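Local coordinates for FHA domain-containing protein DDL (PDB 3VPY) that probably binds phosphothreonine-containing partners such as Dicer-like1 through its forkhead-associated domain, at residues S59-M70 and K81-S92. Residues are numbered along the deposited sequence; the frame is centred on the assembly and turned at random.
Sequences SKQHAVIQYREM and KQVKPYIMDLGS
Val64 and Met88, Gln66 and Tyr86, Arg68 and Lys84, and Met70 and Gln82 form four successive hydrogen-bonded pairs of an antiparallel hairpin, each joined by two backbone bonds; beyond the last bridge, Leu90 N donates to His62 O at 2.9 Å. In the non-hydrogen-bonded pairs, CA-H groups touch carbonyl oxygens.

One face is apolar in its middle, with Glu69 and Asp89 towards its two ends. CG1 of Ile65 meets CG1 of Ile87 at 4.1 Å, and CE1 of Tyr67 rests on CB of Pro85 at 3.4 Å. Ile117 and Phe119 of strand 116-119 cover Ala63, Ile65 and Ile87, packing this middle into the core between the two sheets of the FHA sandwich.

On the other face Val64 and Met88 lie side by side, and Arg68 crosses the Tyr86 ring at about a right angle. The Arg68 chain bends at chi3 (67°), bringing CD and NH1 over one ring face; CZ stands 4.5 Å from the centroid in a cation-pi contact, the planes 64° apart. NE also pairs with Glu9, and SE of selenomethionine Met70 lies over one guanidinium face.

At one end, Lys81 NZ reaches Glu69 OE2 at 2.7 Å from above the carboxylate plane, a salt bridge. With an alanine here instead of Glu69, the Lys81 ammonium is likely to lose its carboxylate mate and be set free to turn. At the opposite end, Ser92 CB makes a CH-pi contact over the centre of the His62 ring, 3.5 Å from its centroid. Asp89 forms an Asx motif: OD2 accepts from Ser92 N, while OD1 takes Ser92 OG through its syn lone pair and also bonds Thr96 OG1, tying the turn to strand 96-98.

Ser59 and His62 match the Ser-x-x-His motif of FHA domains, so this end probably lies by the phosphothreonine-recognition cleft, its loops ordered by the His62-Ser92 contact and the Asp89 carboxylate.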
ATOM      1  N   SER A  59     -10.076 -10.979  -8.000  1.00 13.36           N
ATOM      2  CA  SER A  59      -9.974 -12.334  -7.437  1.00 13.34           C
ATOM      3  C   SER A  59     -10.381 -12.325  -5.961  1.00 13.55           C
ATOM      4  O   SER A  59     -10.407 -11.256  -5.325  1.00 13.47           O
ATOM      5  CB  SER A  59      -8.535 -12.846  -7.602  1.00 14.42           C
ATOM      6  OG  SER A  59      -8.122 -12.809  -8.984  1.00 14.47           O
ATOM      7  N   LYS A  60     -10.724 -13.500  -5.423  1.00 14.08           N
ATOM      8  CA  LYS A  60     -11.138 -13.636  -4.020  1.00 15.28           C
ATOM      9  C   LYS A  60     -10.102 -13.057  -3.050  1.00 14.97           C
ATOM     10  O   LYS A  60     -10.424 -12.310  -2.112  1.00 15.07           O
ATOM     11  CB  LYS A  60     -11.392 -15.110  -3.718  1.00 16.69           C
ATOM     12  CG  LYS A  60     -12.686 -15.648  -4.326  1.00 18.96           C
ATOM     13  CD  LYS A  60     -12.779 -17.145  -4.146  1.00 23.39           C
ATOM     14  CE  LYS A  60     -13.635 -17.497  -2.972  1.00 29.34           C
ATOM     15  NZ  LYS A  60     -14.109 -18.895  -3.132  1.00 29.87           N
ATOM     16  N   GLN A  61      -8.845 -13.405  -3.305  1.00 15.16           N
ATOM     17  CA  GLN A  61      -7.686 -12.806  -2.644  1.00 14.98           C
ATOM     18  C   GLN A  61      -6.755 -12.292  -3.747  1.00 15.09           C
ATOM     19  O   GLN A  61      -6.115 -13.078  -4.471  1.00 15.15           O
ATOM     20  CB  GLN A  61      -6.967 -13.845  -1.767  1.00 16.11           C
ATOM     21  CG  GLN A  61      -7.838 -14.453  -0.671  1.00 17.30           C
ATOM     22  CD  GLN A  61      -7.071 -15.416   0.223  1.00 18.26           C
ATOM     23  OE1 GLN A  61      -5.972 -15.106   0.669  1.00 20.39           O
ATOM     24  NE2 GLN A  61      -7.668 -16.571   0.513  1.00 21.36           N
ATOM     25  N   HIS A  62      -6.710 -10.974  -3.891  1.00 13.81           N
ATOM     26  CA  HIS A  62      -6.184 -10.366  -5.101  1.00 13.91           C
ATOM     27  C   HIS A  62      -4.766  -9.871  -4.887  1.00 13.19           C
ATOM     28  O   HIS A  62      -3.873 -10.209  -5.653  1.00 13.88           O
ATOM     29  CB  HIS A  62      -7.072  -9.195  -5.535  1.00 13.11           C
ATOM     30  CG  HIS A  62      -6.944  -8.840  -6.980  1.00 13.17           C
ATOM     31  ND1 HIS A  62      -5.881  -8.144  -7.512  1.00 17.47           N
ATOM     32  CD2 HIS A  62      -7.778  -9.097  -8.015  1.00 12.74           C
ATOM     33  CE1 HIS A  62      -6.075  -7.976  -8.810  1.00 11.30           C
ATOM     34  NE2 HIS A  62      -7.216  -8.547  -9.137  1.00 16.61           N
ATOM     35  N   ALA A  63      -4.562  -9.061  -3.853  1.00 12.28           N
ATOM     36  CA  ALA A  63      -3.253  -8.431  -3.617  1.00 12.38           C
ATOM     37  C   ALA A  63      -3.137  -8.125  -2.136  1.00 11.79           C
ATOM     38  O   ALA A  63      -4.155  -7.998  -1.440  1.00 11.88           O
ATOM     39  CB  ALA A  63      -3.129  -7.156  -4.405  1.00 11.87           C
ATOM     40  N   VAL A  64      -1.902  -7.999  -1.653  1.00 12.18           N
ATOM     41  CA  VAL A  64      -1.675  -7.501  -0.297  1.00 13.42           C
ATOM     42  C   VAL A  64      -0.795  -6.236  -0.340  1.00 12.73           C
ATOM     43  O   VAL A  64       0.052  -6.092  -1.221  1.00 13.27           O
ATOM     44  CB  VAL A  64      -1.060  -8.611   0.624  1.00 14.87           C
ATOM     45  CG1 VAL A  64       0.350  -9.050   0.165  1.00 15.40           C
ATOM     46  CG2 VAL A  64      -1.028  -8.168   2.060  1.00 20.49           C
ATOM     47  N   ILE A  65      -1.045  -5.306   0.565  1.00 12.46           N
ATOM     48  CA  ILE A  65      -0.040  -4.279   0.868  1.00 12.30           C
ATOM     49  C   ILE A  65       0.595  -4.685   2.189  1.00 13.24           C
ATOM     50  O   ILE A  65      -0.096  -4.804   3.217  1.00 13.12           O
ATOM     51  CB  ILE A  65      -0.621  -2.846   0.907  1.00 11.98           C
ATOM     52  CG1 ILE A  65      -0.993  -2.427  -0.521  1.00 11.81           C
ATOM     53  CG2 ILE A  65       0.416  -1.868   1.504  1.00 13.37           C
ATOM     54  CD1 ILE A  65      -1.708  -1.080  -0.678  1.00 12.20           C
ATOM     55  N   GLN A  66       1.904  -4.953   2.116  1.00 12.63           N
ATOM     56  CA  GLN A  66       2.672  -5.504   3.213  1.00 13.91           C
ATOM     57  C   GLN A  66       3.669  -4.460   3.661  1.00 13.37           C
ATOM     58  O   GLN A  66       4.455  -3.981   2.829  1.00 13.20           O
ATOM     59  CB  GLN A  66       3.441  -6.737   2.727  1.00 14.06           C
ATOM     60  CG  GLN A  66       4.369  -7.308   3.791  1.00 15.76           C
ATOM     61  CD  GLN A  66       3.599  -7.971   4.914  1.00 17.88           C
ATOM     62  OE1 GLN A  66       2.840  -8.919   4.677  1.00 18.92           O
ATOM     63  NE2 GLN A  66       3.773  -7.475   6.138  1.00 17.59           N
ATOM     64  N   TYR A  67       3.610  -4.080   4.936  1.00 13.28           N
ATOM     65  CA  TYR A  67       4.635  -3.220   5.536  1.00 13.33           C
ATOM     66  C   TYR A  67       5.837  -4.051   5.937  1.00 14.62           C
ATOM     67  O   TYR A  67       5.674  -5.120   6.496  1.00 16.61           O
ATOM     68  CB  TYR A  67       4.057  -2.401   6.720  1.00 14.70           C
ATOM     69  CG  TYR A  67       3.131  -1.338   6.207  1.00 13.25           C
ATOM     70  CD1 TYR A  67       3.637  -0.153   5.691  1.00 14.08           C
ATOM     71  CD2 TYR A  67       1.753  -1.542   6.164  1.00 14.05           C
ATOM     72  CE1 TYR A  67       2.806   0.811   5.140  1.00 14.62           C
ATOM     73  CE2 TYR A  67       0.904  -0.570   5.624  1.00 14.04           C
ATOM     74  CZ  TYR A  67       1.441   0.605   5.128  1.00 13.53           C
ATOM     75  OH  TYR A  67       0.607   1.555   4.572  1.00 14.75           O
ATOM     76  N   ARG A  68       7.028  -3.561   5.585  1.00 13.59           N
ATOM     77  CA  ARG A  68       8.309  -4.230   5.819  1.00 14.52           C
ATOM     78  C   ARG A  68       9.339  -3.267   6.403  1.00 14.69           C
ATOM     79  O   ARG A  68       9.514  -2.137   5.902  1.00 14.59           O
ATOM     80  CB  ARG A  68       8.844  -4.810   4.495  1.00 13.92           C
ATOM     81  CG  ARG A  68       7.960  -5.906   3.886  1.00 14.02           C
ATOM     82  CD  ARG A  68       8.384  -6.189   2.446  1.00 14.81           C
ATOM     83  NE  ARG A  68       9.721  -6.790   2.410  1.00 15.45           N
ATOM     84  CZ  ARG A  68      10.585  -6.683   1.401  1.00 14.59           C
ATOM     85  NH1 ARG A  68      10.287  -5.971   0.323  1.00 19.46           N
ATOM     86  NH2 ARG A  68      11.781  -7.252   1.485  1.00 17.17           N
ATOM     87  N   GLU A  69      10.019  -3.717   7.458  1.00 15.83           N
ATOM     88  CA  GLU A  69      11.106  -2.945   8.051  1.00 18.08           C
ATOM     89  C   GLU A  69      12.372  -3.180   7.245  1.00 18.94           C
ATOM     90  O   GLU A  69      12.844  -4.331   7.122  1.00 20.17           O
ATOM     91  CB  GLU A  69      11.305  -3.351   9.517  1.00 19.17           C
ATOM     92  CG  GLU A  69      12.194  -2.419  10.314  1.00 20.38           C
ATOM     93  CD  GLU A  69      12.328  -2.874  11.765  1.00 22.95           C
ATOM     94  OE1 GLU A  69      12.943  -3.931  12.012  1.00 27.22           O
ATOM     95  OE2 GLU A  69      11.810  -2.170  12.651  1.00 28.77           O
HETATM   96  N   MSE A  70      12.923  -2.094   6.698  1.00 18.87           N
HETATM   97  CA  MSE A  70      14.139  -2.159   5.863  1.00 19.48           C
HETATM   98  C   MSE A  70      15.168  -1.166   6.369  1.00 20.44           C
HETATM   99  O   MSE A  70      14.855  -0.307   7.178  1.00 20.09           O
HETATM  100  CB  MSE A  70      13.793  -1.770   4.425  1.00 19.06           C
HETATM  101  CG  MSE A  70      12.562  -2.445   3.861  1.00 18.72           C
HETATM  102 SE   MSE A  70      12.851  -4.360   3.619  1.00 27.47          SE
HETATM  103  CE  MSE A  70      14.030  -4.289   2.061  1.00 21.72           C
ATOM    104  N   LYS A  81      16.592   2.559  10.186  1.00 27.08           N
ATOM    105  CA  LYS A  81      15.615   1.666   9.576  1.00 25.80           C
ATOM    106  C   LYS A  81      14.351   2.439   9.336  1.00 24.12           C
ATOM    107  O   LYS A  81      14.147   3.505   9.905  1.00 24.27           O
ATOM    108  CB  LYS A  81      15.314   0.475  10.487  1.00 26.60           C
ATOM    109  CG  LYS A  81      14.647   0.855  11.804  1.00 28.46           C
ATOM    110  CD  LYS A  81      14.645  -0.316  12.770  1.00 31.70           C
ATOM    111  CE  LYS A  81      13.869   0.029  14.025  1.00 31.95           C
ATOM    112  NZ  LYS A  81      13.338  -1.180  14.699  1.00 30.86           N
ATOM    113  N   GLN A  82      13.497   1.895   8.487  1.00 22.90           N
ATOM    114  CA  GLN A  82      12.188   2.469   8.289  1.00 21.70           C
ATOM    115  C   GLN A  82      11.231   1.349   7.946  1.00 20.83           C
ATOM    116  O   GLN A  82      11.653   0.276   7.523  1.00 21.61           O
ATOM    117  CB  GLN A  82      12.237   3.475   7.149  1.00 22.18           C
ATOM    118  CG  GLN A  82      12.805   2.884   5.878  1.00 24.66           C
ATOM    119  CD  GLN A  82      13.080   3.924   4.822  1.00 28.54           C
ATOM    120  OE1 GLN A  82      12.397   4.945   4.751  1.00 28.68           O
ATOM    121  NE2 GLN A  82      14.078   3.662   3.983  1.00 29.43           N
ATOM    122  N   VAL A  83       9.945   1.592   8.148  1.00 18.49           N
ATOM    123  CA  VAL A  83       8.927   0.637   7.740  1.00 17.69           C
ATOM    124  C   VAL A  83       8.163   1.237   6.570  1.00 17.13           C
ATOM    125  O   VAL A  83       7.546   2.314   6.703  1.00 17.45           O
ATOM    126  CB  VAL A  83       7.963   0.321   8.888  1.00 18.24           C
ATOM    127  CG1 VAL A  83       6.813  -0.570   8.407  1.00 15.60           C
ATOM    128  CG2 VAL A  83       8.720  -0.338  10.046  1.00 18.46           C
ATOM    129  N   LYS A  84       8.140   0.505   5.455  1.00 14.73           N
ATOM    130  CA  LYS A  84       7.601   1.024   4.201  1.00 14.18           C
ATOM    131  C   LYS A  84       6.607   0.073   3.575  1.00 13.18           C
ATOM    132  O   LYS A  84       6.684  -1.135   3.810  1.00 12.52           O
ATOM    133  CB  LYS A  84       8.737   1.277   3.205  1.00 14.46           C
ATOM    134  CG  LYS A  84       9.746   2.286   3.728  1.00 17.23           C
ATOM    135  CD  LYS A  84      10.718   2.700   2.648  1.00 20.82           C
ATOM    136  CE  LYS A  84      11.659   1.551   2.316  1.00 21.99           C
ATOM    137  NZ  LYS A  84      12.535   1.878   1.153  1.00 22.65           N
ATOM    138  N   PRO A  85       5.658   0.615   2.785  1.00 12.91           N
ATOM    139  CA  PRO A  85       4.630  -0.202   2.134  1.00 12.50           C
ATOM    140  C   PRO A  85       5.135  -0.860   0.862  1.00 12.16           C
ATOM    141  O   PRO A  85       5.810  -0.204   0.064  1.00 13.28           O
ATOM    142  CB  PRO A  85       3.538   0.813   1.779  1.00 12.31           C
ATOM    143  CG  PRO A  85       4.292   2.105   1.555  1.00 12.22           C
ATOM    144  CD  PRO A  85       5.497   2.059   2.492  1.00 13.35           C
ATOM    145  N   TYR A  86       4.798  -2.145   0.693  1.00 12.19           N
ATOM    146  CA  TYR A  86       5.062  -2.904  -0.551  1.00 13.02           C
ATOM    147  C   TYR A  86       3.790  -3.592  -0.999  1.00 12.87           C
ATOM    148  O   TYR A  86       3.057  -4.121  -0.164  1.00 14.79           O
ATOM    149  CB  TYR A  86       6.130  -3.991  -0.309  1.00 13.00           C
ATOM    150  CG  TYR A  86       7.443  -3.367   0.009  1.00 14.17           C
ATOM    151  CD1 TYR A  86       8.466  -3.304  -0.944  1.00 11.99           C
ATOM    152  CD2 TYR A  86       7.674  -2.814   1.278  1.00 15.14           C
ATOM    153  CE1 TYR A  86       9.690  -2.669  -0.630  1.00 13.65           C
ATOM    154  CE2 TYR A  86       8.864  -2.193   1.596  1.00 12.14           C
ATOM    155  CZ  TYR A  86       9.865  -2.115   0.641  1.00 14.82           C
ATOM    156  OH  TYR A  86      11.027  -1.489   0.991  1.00 15.47           O
ATOM    157  N   ILE A  87       3.513  -3.593  -2.290  1.00 12.62           N
ATOM    158  CA  ILE A  87       2.330  -4.325  -2.767  1.00 12.29           C
ATOM    159  C   ILE A  87       2.782  -5.654  -3.375  1.00 13.41           C
ATOM    160  O   ILE A  87       3.875  -5.732  -3.942  1.00 13.03           O
ATOM    161  CB  ILE A  87       1.490  -3.482  -3.770  1.00 12.64           C
ATOM    162  CG1 ILE A  87       0.135  -4.131  -4.061  1.00 12.48           C
ATOM    163  CG2 ILE A  87       2.273  -3.232  -5.080  1.00 13.79           C
ATOM    164  CD1 ILE A  87      -0.852  -3.179  -4.675  1.00 13.93           C
HETATM  165  N   MSE A  88       1.945  -6.687  -3.259  1.00 13.36           N
HETATM  166  CA  MSE A  88       2.224  -7.959  -3.909  1.00 15.54           C
HETATM  167  C   MSE A  88       0.920  -8.509  -4.477  1.00 13.84           C
HETATM  168  O   MSE A  88      -0.075  -8.640  -3.750  1.00 13.48           O
HETATM  169  CB  MSE A  88       2.851  -8.967  -2.930  1.00 16.18           C
HETATM  170  CG  MSE A  88       3.131 -10.282  -3.597  1.00 17.53           C
HETATM  171 SE   MSE A  88       4.038 -11.584  -2.448  1.00 26.99          SE
HETATM  172  CE  MSE A  88       5.865 -11.002  -2.552  1.00 28.11           C
ATOM    173  N   ASP A  89       0.927  -8.793  -5.777  1.00 12.96           N
ATOM    174  CA  ASP A  89      -0.213  -9.436  -6.405  1.00 13.15           C
ATOM    175  C   ASP A  89      -0.151 -10.940  -6.139  1.00 14.63           C
ATOM    176  O   ASP A  89       0.917 -11.557  -6.219  1.00 15.42           O
ATOM    177  CB  ASP A  89      -0.253  -9.152  -7.892  1.00 13.98           C
ATOM    178  CG  ASP A  89      -1.368  -9.888  -8.580  1.00 12.91           C
ATOM    179  OD1 ASP A  89      -2.450  -9.293  -8.739  1.00 14.00           O
ATOM    180  OD2 ASP A  89      -1.193 -11.061  -8.930  1.00 14.58           O
ATOM    181  N   LEU A  90      -1.305 -11.539  -5.857  1.00 14.18           N
ATOM    182  CA  LEU A  90      -1.318 -12.932  -5.416  1.00 16.41           C
ATOM    183  C   LEU A  90      -1.637 -13.886  -6.558  1.00 16.95           C
ATOM    184  O   LEU A  90      -2.268 -14.937  -6.344  1.00 20.24           O
ATOM    185  CB  LEU A  90      -2.292 -13.129  -4.238  1.00 16.23           C
ATOM    186  CG  LEU A  90      -2.033 -12.199  -3.044  1.00 15.94           C
ATOM    187  CD1 LEU A  90      -3.114 -12.324  -1.984  1.00 18.02           C
ATOM    188  CD2 LEU A  90      -0.692 -12.519  -2.419  1.00 16.01           C
ATOM    189  N   GLY A  91      -1.187 -13.535  -7.757  1.00 17.07           N
ATOM    190  CA  GLY A  91      -1.471 -14.336  -8.952  1.00 17.75           C
ATOM    191  C   GLY A  91      -2.885 -14.210  -9.491  1.00 17.78           C
ATOM    192  O   GLY A  91      -3.501 -15.205  -9.930  1.00 18.39           O
ATOM    193  N   SER A  92      -3.402 -12.988  -9.457  1.00 16.35           N
ATOM    194  CA  SER A  92      -4.754 -12.705  -9.918  1.00 16.42           C
ATOM    195  C   SER A  92      -4.844 -12.846 -11.437  1.00 16.99           C
ATOM    196  O   SER A  92      -3.900 -12.529 -12.145  1.00 17.95           O
ATOM    197  CB  SER A  92      -5.142 -11.290  -9.487  1.00 16.38           C
ATOM    198  OG  SER A  92      -4.388 -10.332 -10.210  1.00 16.61           O
TER
HETATM  199  O   HOH W   1      -5.371 -14.690  -6.563  1.00 31.53           O
HETATM  200  O   HOH W   2      13.570  -4.597  14.547  1.00 43.12           O